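PDB 2V0P: type 2A phosphatase-associated protein 42 from Saccharomyces cerevisiae, which associates with type 2A protein phosphatase catalytic subunits, inhibits the phosphatase SIT4 and takes part in negative regulation of TOR signalling in response to nitrogen source. Local coordinates for residues N173-L187 with L199-L213. Residues are numbered along the deposited sequence; the frame is centred on the assembly and turned at random.
With ZN (zinc ion), chain C.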
loop_
_atom_site.group_PDB
_atom_site.type_symbol
_atom_site.label_atom_id
_atom_site.label_comp_id
_atom_site.label_asym_id
_atom_site.label_seq_id
_atom_site.Cartn_x
_atom_site.Cartn_y
_atom_site.Cartn_z
ATOM N N ASN A 173 14.380 -9.018 14.985
ATOM C CA ASN A 173 13.833 -10.221 14.430
ATOM C C ASN A 173 14.905 -11.199 13.990
ATOM O O ASN A 173 14.835 -12.380 14.304
ATOM C CB ASN A 173 12.990 -9.825 13.221
ATOM C CG ASN A 173 11.786 -10.680 13.036
ATOM O OD1 ASN A 173 11.515 -11.579 13.799
ATOM N ND2 ASN A 173 11.025 -10.377 12.006
ATOM N N LYS A 174 15.903 -10.704 13.268
ATOM C CA LYS A 174 17.058 -11.484 12.860
ATOM C C LYS A 174 17.831 -12.022 14.060
ATOM O O LYS A 174 18.243 -13.163 14.069
ATOM C CB LYS A 174 17.978 -10.620 11.994
ATOM C CG LYS A 174 19.121 -11.359 11.345
ATOM C CD LYS A 174 19.815 -10.483 10.299
ATOM C CE LYS A 174 21.299 -10.791 10.214
ATOM N NZ LYS A 174 22.044 -10.307 11.420
ATOM N N GLU A 175 18.028 -11.192 15.064
ATOM C CA GLU A 175 18.779 -11.580 16.241
ATOM C C GLU A 175 18.091 -12.809 16.898
ATOM O O GLU A 175 18.704 -13.850 17.069
ATOM C CB GLU A 175 18.839 -10.406 17.195
ATOM C CG GLU A 175 19.765 -10.588 18.370
ATOM C CD GLU A 175 19.617 -9.483 19.409
ATOM O OE1 GLU A 175 18.793 -8.557 19.195
ATOM O OE2 GLU A 175 20.318 -9.551 20.444
ATOM N N ILE A 176 16.810 -12.661 17.198
ATOM C CA ILE A 176 16.015 -13.692 17.910
ATOM C C ILE A 176 15.857 -14.904 17.019
ATOM O O ILE A 176 15.999 -16.039 17.506
ATOM C CB ILE A 176 14.698 -13.103 18.412
ATOM C CG1 ILE A 176 15.009 -12.046 19.468
ATOM C CG2 ILE A 176 13.710 -14.161 18.875
ATOM C CD1 ILE A 176 15.991 -12.470 20.489
ATOM N N SER A 177 15.674 -14.698 15.719
ATOM C CA SER A 177 15.691 -15.850 14.817
ATOM C C SER A 177 16.973 -16.695 14.901
ATOM O O SER A 177 16.896 -17.927 14.982
ATOM C CB SER A 177 15.398 -15.476 13.364
ATOM O OG SER A 177 14.112 -14.969 13.279
ATOM N N THR A 178 18.131 -16.041 14.893
ATOM C CA THR A 178 19.395 -16.732 14.995
ATOM C C THR A 178 19.523 -17.432 16.342
ATOM O O THR A 178 19.950 -18.566 16.378
ATOM C CB THR A 178 20.601 -15.785 14.764
ATOM O OG1 THR A 178 20.417 -15.107 13.519
ATOM C CG2 THR A 178 21.897 -16.549 14.704
ATOM N N LYS A 179 19.159 -16.766 17.431
ATOM C CA LYS A 179 19.181 -17.406 18.745
ATOM C C LYS A 179 18.258 -18.642 18.776
ATOM O O LYS A 179 18.650 -19.708 19.263
ATOM C CB LYS A 179 18.845 -16.421 19.865
ATOM C CG LYS A 179 20.002 -15.517 20.248
ATOM C CD LYS A 179 19.529 -14.221 20.934
ATOM C CE LYS A 179 19.076 -14.446 22.382
ATOM N NZ LYS A 179 18.720 -13.167 23.090
ATOM N N LEU A 180 17.076 -18.511 18.204
ATOM C CA LEU A 180 16.140 -19.648 18.070
ATOM C C LEU A 180 16.708 -20.788 17.223
ATOM O O LEU A 180 16.640 -21.967 17.581
ATOM C CB LEU A 180 14.813 -19.154 17.505
ATOM C CG LEU A 180 13.743 -20.201 17.168
ATOM C CD1 LEU A 180 13.494 -21.108 18.360
ATOM C CD2 LEU A 180 12.507 -19.539 16.763
ATOM N N HIS A 181 17.301 -20.420 16.098
ATOM C CA HIS A 181 17.963 -21.359 15.222
ATOM C C HIS A 181 19.051 -22.154 15.964
ATOM O O HIS A 181 19.013 -23.386 15.950
ATOM C CB HIS A 181 18.528 -20.590 14.008
ATOM C CG HIS A 181 18.980 -21.457 12.877
ATOM N ND1 HIS A 181 18.315 -22.605 12.500
ATOM C CD2 HIS A 181 20.023 -21.333 12.028
ATOM C CE1 HIS A 181 18.942 -23.159 11.479
ATOM N NE2 HIS A 181 19.974 -22.402 11.167
ATOM N N CYS A 182 20.007 -21.482 16.611
ATOM C CA CYS A 182 21.113 -22.216 17.283
ATOM C C CYS A 182 20.529 -23.159 18.400
ATOM O O CYS A 182 20.994 -24.284 18.560
ATOM C CB CYS A 182 22.336 -21.303 17.696
ATOM S SG CYS A 182 24.121 -21.422 16.782
ATOM N N LEU A 183 19.491 -22.722 19.108
ATOM C CA LEU A 183 18.749 -23.557 20.094
ATOM C C LEU A 183 18.118 -24.813 19.512
ATOM O O LEU A 183 18.416 -25.910 19.976
ATOM C CB LEU A 183 17.728 -22.755 20.868
ATOM C CG LEU A 183 18.249 -21.887 22.003
ATOM C CD1 LEU A 183 17.213 -20.887 22.452
ATOM C CD2 LEU A 183 18.759 -22.699 23.170
ATOM N N GLU A 184 17.344 -24.671 18.451
ATOM C CA GLU A 184 16.790 -25.820 17.742
ATOM C C GLU A 184 17.865 -26.834 17.327
ATOM O O GLU A 184 17.661 -28.040 17.464
ATOM C CB GLU A 184 15.963 -25.381 16.529
ATOM C CG GLU A 184 14.667 -24.682 16.897
ATOM C CD GLU A 184 14.017 -23.961 15.733
ATOM O OE1 GLU A 184 14.702 -23.740 14.712
ATOM O OE2 GLU A 184 12.817 -23.600 15.841
ATOM N N LEU A 185 19.009 -26.346 16.841
ATOM C CA LEU A 185 20.071 -27.223 16.380
ATOM C C LEU A 185 20.807 -27.895 17.537
ATOM O O LEU A 185 21.158 -29.060 17.442
ATOM C CB LEU A 185 21.049 -26.460 15.492
ATOM C CG LEU A 185 20.592 -26.114 14.081
ATOM C CD1 LEU A 185 21.329 -24.880 13.600
ATOM C CD2 LEU A 185 20.827 -27.278 13.146
ATOM N N GLU A 186 21.026 -27.161 18.619
ATOM C CA GLU A 186 21.617 -27.737 19.828
ATOM C C GLU A 186 20.766 -28.885 20.409
ATOM O O GLU A 186 21.311 -29.791 21.053
ATOM C CB GLU A 186 21.880 -26.662 20.878
ATOM C CG GLU A 186 23.077 -25.791 20.567
ATOM C CD GLU A 186 23.409 -24.822 21.688
ATOM O OE1 GLU A 186 22.503 -24.065 22.115
ATOM O OE2 GLU A 186 24.586 -24.816 22.131
ATOM N N LEU A 187 19.452 -28.848 20.157
ATOM C CA LEU A 187 18.548 -29.950 20.514
ATOM C C LEU A 187 18.643 -31.135 19.547
ATOM O O LEU A 187 18.151 -31.076 18.414
ATOM C CB LEU A 187 17.100 -29.464 20.617
ATOM C CG LEU A 187 16.527 -29.056 21.978
ATOM C CD1 LEU A 187 16.666 -30.187 23.014
ATOM C CD2 LEU A 187 17.145 -27.762 22.489
ATOM N N LEU A 199 17.552 -27.417 28.068
ATOM C CA LEU A 199 17.445 -26.464 26.957
ATOM C C LEU A 199 16.006 -26.292 26.464
ATOM O O LEU A 199 15.671 -25.256 25.911
ATOM C CB LEU A 199 18.354 -26.854 25.791
ATOM C CG LEU A 199 19.852 -27.074 26.042
ATOM C CD1 LEU A 199 20.573 -27.229 24.706
ATOM C CD2 LEU A 199 20.510 -25.959 26.885
ATOM N N LEU A 200 15.163 -27.300 26.669
ATOM C CA LEU A 200 13.802 -27.285 26.124
ATOM C C LEU A 200 13.020 -26.040 26.471
ATOM O O LEU A 200 12.361 -25.391 25.589
ATOM C CB LEU A 200 13.007 -28.521 26.581
ATOM C CG LEU A 200 12.132 -29.120 25.496
ATOM C CD1 LEU A 200 13.046 -29.797 24.480
ATOM C CD2 LEU A 200 11.136 -30.139 26.081
ATOM N N ARG A 201 13.036 -25.725 27.745
ATOM C CA ARG A 201 12.335 -24.577 28.270
ATOM C C ARG A 201 12.809 -23.274 27.628
ATOM O O ARG A 201 12.016 -22.393 27.409
ATOM C CB ARG A 201 12.522 -24.473 29.774
ATOM C CG ARG A 201 11.720 -23.374 30.401
ATOM C CD ARG A 201 11.553 -23.590 31.902
ATOM N NE ARG A 201 10.569 -22.650 32.394
ATOM C CZ ARG A 201 9.298 -22.944 32.661
ATOM N NH1 ARG A 201 8.834 -24.210 32.539
ATOM N NH2 ARG A 201 8.496 -21.962 33.074
ATOM N N GLU A 202 14.133 -23.177 27.419
ATOM C CA GLU A 202 14.731 -22.027 26.775
ATOM C C GLU A 202 14.272 -21.930 25.315
ATOM O O GLU A 202 13.905 -20.885 24.869
ATOM C CB GLU A 202 16.249 -22.123 26.868
ATOM C CG GLU A 202 17.002 -21.050 26.101
ATOM C CD GLU A 202 18.501 -21.122 26.318
ATOM O OE1 GLU A 202 19.036 -22.248 26.421
ATOM O OE2 GLU A 202 19.151 -20.056 26.378
ATOM N N LEU A 203 14.301 -23.047 24.604
ATOM C CA LEU A 203 13.801 -23.113 23.250
ATOM C C LEU A 203 12.337 -22.635 23.098
ATOM O O LEU A 203 12.014 -21.874 22.178
ATOM C CB LEU A 203 14.028 -24.516 22.698
ATOM C CG LEU A 203 13.446 -24.960 21.368
ATOM C CD1 LEU A 203 13.916 -24.008 20.282
ATOM C CD2 LEU A 203 13.854 -26.399 21.054
ATOM N N TYR A 204 11.457 -23.098 23.978
ATOM C CA TYR A 204 10.083 -22.750 23.943
ATOM C C TYR A 204 9.825 -21.275 24.158
ATOM O O TYR A 204 9.002 -20.700 23.466
ATOM C CB TYR A 204 9.268 -23.603 24.927
ATOM C CG TYR A 204 9.246 -25.058 24.564
ATOM C CD1 TYR A 204 9.590 -25.491 23.285
ATOM C CD2 TYR A 204 8.821 -26.008 25.482
ATOM C CE1 TYR A 204 9.550 -26.853 22.940
ATOM C CE2 TYR A 204 8.787 -27.355 25.156
ATOM C CZ TYR A 204 9.128 -27.773 23.884
ATOM O OH TYR A 204 9.061 -29.129 23.574
ATOM N N LEU A 205 10.511 -20.695 25.104
ATOM C CA LEU A 205 10.494 -19.279 25.378
ATOM C C LEU A 205 11.052 -18.472 24.216
ATOM O O LEU A 205 10.501 -17.466 23.944
ATOM C CB LEU A 205 11.228 -18.913 26.639
ATOM C CG LEU A 205 10.536 -19.464 27.905
ATOM C CD1 LEU A 205 11.474 -19.398 29.044
ATOM C CD2 LEU A 205 9.261 -18.694 28.193
HETATM N N MSE A 206 12.173 -18.899 23.642
HETATM C CA MSE A 206 12.782 -18.223 22.478
HETATM C C MSE A 206 11.841 -18.325 21.285
HETATM O O MSE A 206 11.786 -17.431 20.425
HETATM C CB MSE A 206 14.158 -18.817 22.132
HETATM C CG MSE A 206 14.973 -17.992 21.102
HETATM SE SE MSE A 206 15.377 -16.209 21.811
HETATM C CE MSE A 206 16.598 -16.693 23.263
ATOM N N ARG A 207 11.148 -19.443 21.190
ATOM C CA ARG A 207 10.231 -19.607 20.115
ATOM C C ARG A 207 9.090 -18.533 20.248
ATOM O O ARG A 207 8.783 -17.804 19.302
ATOM C CB ARG A 207 9.816 -21.068 20.027
ATOM C CG ARG A 207 8.781 -21.395 19.002
ATOM C CD ARG A 207 8.698 -22.901 18.870
ATOM N NE ARG A 207 9.921 -23.415 18.268
ATOM C CZ ARG A 207 10.427 -24.627 18.470
ATOM N NH1 ARG A 207 9.833 -25.501 19.286
ATOM N NH2 ARG A 207 11.550 -24.965 17.852
ATOM N N LEU A 208 8.543 -18.361 21.448
ATOM C CA LEU A 208 7.521 -17.330 21.640
ATOM C C LEU A 208 8.102 -15.947 21.272
ATOM O O LEU A 208 7.436 -15.121 20.685
ATOM C CB LEU A 208 6.984 -17.339 23.086
ATOM C CG LEU A 208 6.195 -18.617 23.349
ATOM C CD1 LEU A 208 5.813 -18.633 24.850
ATOM C CD2 LEU A 208 4.955 -18.785 22.551
ATOM N N HIS A 209 9.352 -15.725 21.658
ATOM C CA HIS A 209 10.016 -14.467 21.399
ATOM C C HIS A 209 9.994 -14.180 19.872
ATOM O O HIS A 209 9.655 -13.110 19.511
ATOM C CB HIS A 209 11.444 -14.508 21.952
ATOM C CG HIS A 209 12.057 -13.158 22.127
ATOM N ND1 HIS A 209 13.132 -12.929 22.961
ATOM C CD2 HIS A 209 11.704 -11.954 21.624
ATOM C CE1 HIS A 209 13.447 -11.647 22.911
ATOM N NE2 HIS A 209 12.590 -11.039 22.117
ATOM N N HIS A 210 10.288 -15.173 19.047
ATOM C CA HIS A 210 10.448 -15.029 17.627
ATOM C C HIS A 210 9.044 -14.770 17.105
ATOM O O HIS A 210 8.859 -13.863 16.342
ATOM C CB HIS A 210 11.080 -16.275 17.034
ATOM C CG HIS A 210 10.890 -16.421 15.574
ATOM N ND1 HIS A 210 10.138 -17.436 15.021
ATOM C CD2 HIS A 210 11.303 -15.655 14.540
ATOM C CE1 HIS A 210 10.104 -17.291 13.707
ATOM N NE2 HIS A 210 10.805 -16.219 13.392
ATOM N N PHE A 211 8.067 -15.538 17.621
ATOM C CA PHE A 211 6.663 -15.318 17.274
ATOM C C PHE A 211 6.140 -13.888 17.491
ATOM O O PHE A 211 5.438 -13.343 16.623
ATOM C CB PHE A 211 5.779 -16.364 17.935
ATOM C CG PHE A 211 6.074 -17.751 17.518
ATOM C CD1 PHE A 211 6.796 -18.033 16.406
ATOM C CD2 PHE A 211 5.517 -18.828 18.262
ATOM C CE1 PHE A 211 7.026 -19.378 16.001
ATOM C CE2 PHE A 211 5.726 -20.129 17.887
ATOM C CZ PHE A 211 6.484 -20.426 16.768
ATOM N N SER A 212 6.481 -13.275 18.613
ATOM C CA SER A 212 6.043 -11.951 18.911
ATOM C C SER A 212 6.632 -10.935 17.904
ATOM O O SER A 212 5.929 -10.025 17.496
ATOM C CB SER A 212 6.389 -11.564 20.357
ATOM O OG SER A 212 7.738 -11.224 20.440
ATOM N N LEU A 213 7.872 -11.126 17.486
ATOM C CA LEU A 213 8.461 -10.264 16.494
ATOM C C LEU A 213 7.776 -10.524 15.108
ATOM O O LEU A 213 7.358 -9.587 14.514
ATOM C CB LEU A 213 9.959 -10.412 16.468
ATOM C CG LEU A 213 10.562 -9.832 17.778
ATOM C CD1 LEU A 213 11.844 -10.503 18.036
ATOM C CD2 LEU A 213 10.798 -8.306 17.661
HETATM ZN ZN ZN C . 24.271 -21.672 15.394
#
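Residues 173-186 and 199-213 are helical and run antiparallel, their short axes 9.1 Å apart at closest and 152° between directions, with the CA atoms of Ile176 and His210, Leu180 and Met206, and Leu183 and Leu203 level with each other. This is knobs-into-holes packing. Ile176 enters the hole formed by Met206, His209, His210 and Leu213. Its beta-branch serves two partners: chi1 of -65° sets CG1 anti to the carbonyl carbon, over the centre of the His209 ring in a CH-pi contact 3.8 Å from the centroid, and leaves CG2 anti to the backbone N, against the backbone of His210. His209 suits this place because its flat face receives the aliphatic chain while NE2 hydrogen-bonds Asp125, which would hold the ring's rotation. Leucine's two methyls let Leu180 fill a hole lined by both Leu203 and His210, CD1 meeting Leu203 CD1 at 3.5 Å and CD2 reaching His210 CB at 3.6 Å. In the reverse direction Met206, a selenomethionine, fills the hole among Ile176, Lys179, Leu180 and Leu183; bends at chi2 and chi3 fold its flexible chain so that CG lies on the Leu180 backbone and SE touches Ile176 CG2 at 3.9 Å. Long apolar stems also suit the margin, where Glu184 CG packs on Leu203 CD1 before its carboxylate forms a salt bridge with Arg207. Arg207 NH2 donates to Glu184 OE2 over 2.7 Å, nearly straight at 162° and close to the guanidinium plane, meeting the anti side of the oxygen. Beside the unmodelled connection 188-197, apolar Leu187 suits Leu199, Leu200 and Leu203, its CD2 3.6 Å from Leu199 CB. These consecutive antiparallel helices are consistent with the tetratricopeptide repeat-like fold of this N-terminal domain: the reverse side of helix 199-231 packs through Leu208 and Phe211 on Phe114 of helix 93-120, while Leu213, between the two helices, also reaches Val128 of helix 126-133.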